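Local coordinates for protein REP-associated tyrosine transposase (PDB 4ER8) that binds hairpins of repetitive extragenic palindrome DNA and acts as a single-stranded endonuclease, cleaving and recombining the mosaic elements that contain them, at residues 113-118 / 157-162. Numbering follows the deposited sequence.
Sequences VDYIYI and FSAGER. With NI (nickel (II) ion), chain C; nucleotides of chain B.
Tyr-115, on helix 106-122, reaches the loop after helix 137-142 and donates a hydrogen bond from its OH to Glu-161 OE2 (2.9 Å). The carboxylate sits at the ring's edge, its plane turned 42° from that of the ring, and accepts through the anti lone pair of OE2. Tyrosine is long enough to span the gap and ends in a donor; its CG lies anti to the backbone N (chi1 -173°), which sends the ring toward the loop.

Glutamate suits its place by having two oxygens to chelate nickel, OE1 at 2.3 Å and OE2 at 2.1 Å from the NI ion. A bend at chi2 turns the carboxylate so that both reach the metal while OE2 still meets Tyr-115 OH. His-59, His-61, Asn-119 and His-123 complete the site.

Apolar contacts line one side of the tyrosine ring. Phe-157 offers a broad apolar ring, meeting it obliquely with CZ 3.6 Å from Tyr-115 CD1, while the small Ala-159 puts its CB 4.0 Å from Tyr-115 CZ. A phenylalanine in place of Tyr-115 would probably cost Glu-161 OE2 the hydroxyl donor and leave the carboxylate less firmly oriented on the metal.

On the side of the loop turned from Tyr-115, main-chain carbonyls accept from DNA bases: Gly-160 O from N2 of DG4 and N6 of DA3 of chain B, Glu-161 O from N1 of DG4. The positive phi of Gly-160 (82°) suits a residue without a side chain. Base contacts and a metal ligand thus sit on adjacent residues, consistent with the loop placing DNA relative to the metal. His-59 and His-61, the histidine pair of the HUH motif, mark this as the nuclease centre, where the nearby Tyr-115 hydroxyl may take part in catalysis.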
loop_
_atom_site.group_PDB
_atom_site.type_symbol
_atom_site.label_atom_id
_atom_site.label_comp_id
_atom_site.label_asym_id
_atom_site.label_seq_id
_atom_site.Cartn_x
_atom_site.Cartn_y
_atom_site.Cartn_z
ATOM N N VAL A 113 -3.209 -7.169 7.009
ATOM C CA VAL A 113 -3.924 -7.396 5.735
ATOM C C VAL A 113 -5.370 -6.863 5.885
ATOM O O VAL A 113 -5.882 -6.195 4.994
ATOM C CB VAL A 113 -3.972 -8.877 5.257
ATOM C CG1 VAL A 113 -4.897 -8.991 4.075
ATOM C CG2 VAL A 113 -2.584 -9.482 4.891
ATOM N N ASP A 114 -6.008 -7.166 7.013
ATOM C CA ASP A 114 -7.351 -6.751 7.311
ATOM C C ASP A 114 -7.375 -5.222 7.228
ATOM O O ASP A 114 -8.247 -4.610 6.551
ATOM C CB ASP A 114 -7.722 -7.136 8.749
ATOM C CG ASP A 114 -7.943 -8.648 8.964
ATOM O OD1 ASP A 114 -7.989 -9.493 8.028
ATOM O OD2 ASP A 114 -8.105 -8.981 10.149
ATOM N N TYR A 115 -6.415 -4.608 7.922
ATOM C CA TYR A 115 -6.334 -3.175 7.981
ATOM C C TYR A 115 -6.329 -2.634 6.563
ATOM O O TYR A 115 -6.938 -1.589 6.273
ATOM C CB TYR A 115 -5.049 -2.737 8.643
ATOM C CG TYR A 115 -5.049 -1.245 8.850
ATOM C CD1 TYR A 115 -5.437 -0.682 10.074
ATOM C CD2 TYR A 115 -4.680 -0.380 7.823
ATOM C CE1 TYR A 115 -5.412 0.695 10.274
ATOM C CE2 TYR A 115 -4.648 1.020 8.022
ATOM C CZ TYR A 115 -5.020 1.538 9.245
ATOM O OH TYR A 115 -5.045 2.910 9.416
ATOM N N ILE A 116 -5.622 -3.333 5.676
ATOM C CA ILE A 116 -5.568 -2.847 4.348
ATOM C C ILE A 116 -6.958 -2.864 3.716
ATOM O O ILE A 116 -7.425 -1.813 3.272
ATOM C CB ILE A 116 -4.527 -3.565 3.514
ATOM C CG1 ILE A 116 -3.143 -2.983 3.862
ATOM C CG2 ILE A 116 -4.877 -3.395 2.030
ATOM C CD1 ILE A 116 -1.998 -3.910 3.708
ATOM N N TYR A 117 -7.618 -4.027 3.736
ATOM C CA TYR A 117 -8.904 -4.183 3.070
ATOM C C TYR A 117 -10.035 -3.394 3.737
ATOM O O TYR A 117 -10.980 -2.999 3.061
ATOM C CB TYR A 117 -9.286 -5.673 2.855
ATOM C CG TYR A 117 -8.261 -6.432 2.014
ATOM C CD1 TYR A 117 -7.872 -7.746 2.335
ATOM C CD2 TYR A 117 -7.644 -5.821 0.914
ATOM C CE1 TYR A 117 -6.898 -8.417 1.566
ATOM C CE2 TYR A 117 -6.696 -6.486 0.151
ATOM C CZ TYR A 117 -6.315 -7.769 0.484
ATOM O OH TYR A 117 -5.357 -8.398 -0.297
ATOM N N ILE A 118 -9.941 -3.162 5.043
ATOM C CA ILE A 118 -10.913 -2.327 5.746
ATOM C C ILE A 118 -10.740 -0.843 5.473
ATOM O O ILE A 118 -11.632 -0.037 5.713
ATOM C CB ILE A 118 -10.821 -2.539 7.248
ATOM C CG1 ILE A 118 -11.594 -3.792 7.628
ATOM C CG2 ILE A 118 -11.404 -1.384 8.017
ATOM C CD1 ILE A 118 -11.080 -4.414 8.941
ATOM N N PHE A 157 -4.464 1.470 15.351
ATOM C CA PHE A 157 -3.031 1.455 15.663
ATOM C C PHE A 157 -2.351 2.332 14.628
ATOM O O PHE A 157 -2.800 2.421 13.501
ATOM C CB PHE A 157 -2.433 0.053 15.693
ATOM C CG PHE A 157 -2.467 -0.654 14.369
ATOM C CD1 PHE A 157 -1.547 -0.333 13.357
ATOM C CD2 PHE A 157 -3.414 -1.658 14.127
ATOM C CE1 PHE A 157 -1.590 -0.987 12.107
ATOM C CE2 PHE A 157 -3.465 -2.329 12.883
ATOM C CZ PHE A 157 -2.545 -1.987 11.872
ATOM N N SER A 158 -1.302 3.030 15.032
ATOM C CA SER A 158 -0.591 3.959 14.166
ATOM C C SER A 158 0.068 3.206 13.007
ATOM O O SER A 158 0.651 2.158 13.216
ATOM C CB SER A 158 0.455 4.706 14.982
ATOM O OG SER A 158 1.576 3.878 15.123
ATOM N N ALA A 159 -0.017 3.779 11.804
ATOM C CA ALA A 159 0.077 3.030 10.551
ATOM C C ALA A 159 0.508 3.932 9.378
ATOM O O ALA A 159 0.274 3.608 8.209
ATOM C CB ALA A 159 -1.270 2.431 10.256
ATOM N N GLY A 160 1.087 5.079 9.689
ATOM C CA GLY A 160 1.531 5.998 8.674
ATOM C C GLY A 160 0.483 6.910 8.074
ATOM O O GLY A 160 0.823 7.749 7.232
ATOM N N GLU A 161 -0.789 6.769 8.470
ATOM C CA GLU A 161 -1.829 7.699 7.956
ATOM C C GLU A 161 -1.488 9.191 8.169
ATOM O O GLU A 161 -0.839 9.581 9.166
ATOM C CB GLU A 161 -3.221 7.409 8.519
ATOM C CG GLU A 161 -3.717 5.948 8.409
ATOM C CD GLU A 161 -4.332 5.590 7.074
ATOM O OE1 GLU A 161 -4.181 6.338 6.078
ATOM O OE2 GLU A 161 -4.985 4.529 7.001
ATOM N N ARG A 162 -1.932 10.019 7.214
ATOM C CA ARG A 162 -1.848 11.468 7.351
ATOM C C ARG A 162 -2.604 11.933 8.599
ATOM O O ARG A 162 -3.617 11.328 8.983
ATOM C CB ARG A 162 -2.315 12.169 6.081
ATOM C CG ARG A 162 -3.771 12.370 5.958
ATOM C CD ARG A 162 -4.199 12.438 4.470
ATOM N NE ARG A 162 -3.397 13.384 3.729
ATOM C CZ ARG A 162 -3.099 13.282 2.443
ATOM N NH1 ARG A 162 -3.535 12.267 1.718
ATOM N NH2 ARG A 162 -2.338 14.214 1.884
HETATM NI NI NI C . -5.408 4.780 4.958
ATOM P P DG B 4 8.771 13.990 10.766
ATOM O OP1 DG B 4 10.173 14.349 10.467
ATOM O OP2 DG B 4 8.080 14.390 12.010
ATOM O "O5'" DG B 4 7.951 14.584 9.538
ATOM C "C5'" DG B 4 8.261 14.265 8.209
ATOM C "C4'" DG B 4 7.042 14.578 7.362
ATOM O "O4'" DG B 4 5.970 13.740 7.870
ATOM C "C3'" DG B 4 6.502 16.011 7.434
ATOM O "O3'" DG B 4 5.877 16.290 6.214
ATOM C "C2'" DG B 4 5.431 15.927 8.522
ATOM C "C1'" DG B 4 4.830 14.571 8.179
ATOM N N9 DG B 4 4.067 13.896 9.247
ATOM C C8 DG B 4 4.099 14.144 10.597
ATOM N N7 DG B 4 3.336 13.371 11.314
ATOM C C5 DG B 4 2.752 12.536 10.371
ATOM C C6 DG B 4 1.822 11.453 10.536
ATOM O O6 DG B 4 1.327 11.043 11.614
ATOM N N1 DG B 4 1.471 10.820 9.328
ATOM C C2 DG B 4 1.986 11.180 8.127
ATOM N N2 DG B 4 1.522 10.497 7.077
ATOM N N3 DG B 4 2.854 12.188 7.948
ATOM C C4 DG B 4 3.200 12.829 9.107
ATOM P P DA B 3 9.878 9.294 13.751
ATOM O OP1 DA B 3 10.890 9.778 12.810
ATOM O OP2 DA B 3 10.093 9.737 15.132
ATOM O "O5'" DA B 3 8.338 9.534 13.406
ATOM C "C5'" DA B 3 7.772 9.156 12.170
ATOM C "C4'" DA B 3 8.197 10.163 11.091
ATOM O "O4'" DA B 3 7.683 9.753 9.805
ATOM C "C3'" DA B 3 7.767 11.598 11.264
ATOM O "O3'" DA B 3 8.709 12.359 10.619
ATOM C "C2'" DA B 3 6.455 11.622 10.491
ATOM C "C1'" DA B 3 6.808 10.724 9.299
ATOM N N9 DA B 3 5.767 9.915 8.657
ATOM C C8 DA B 3 4.684 9.302 9.224
ATOM N N7 DA B 3 3.962 8.624 8.364
ATOM C C5 DA B 3 4.607 8.814 7.151
ATOM C C6 DA B 3 4.337 8.361 5.835
ATOM N N6 DA B 3 3.290 7.566 5.466
ATOM N N1 DA B 3 5.227 8.727 4.893
ATOM C C2 DA B 3 6.254 9.487 5.237
ATOM N N3 DA B 3 6.584 9.984 6.419
ATOM C C4 DA B 3 5.720 9.591 7.333
#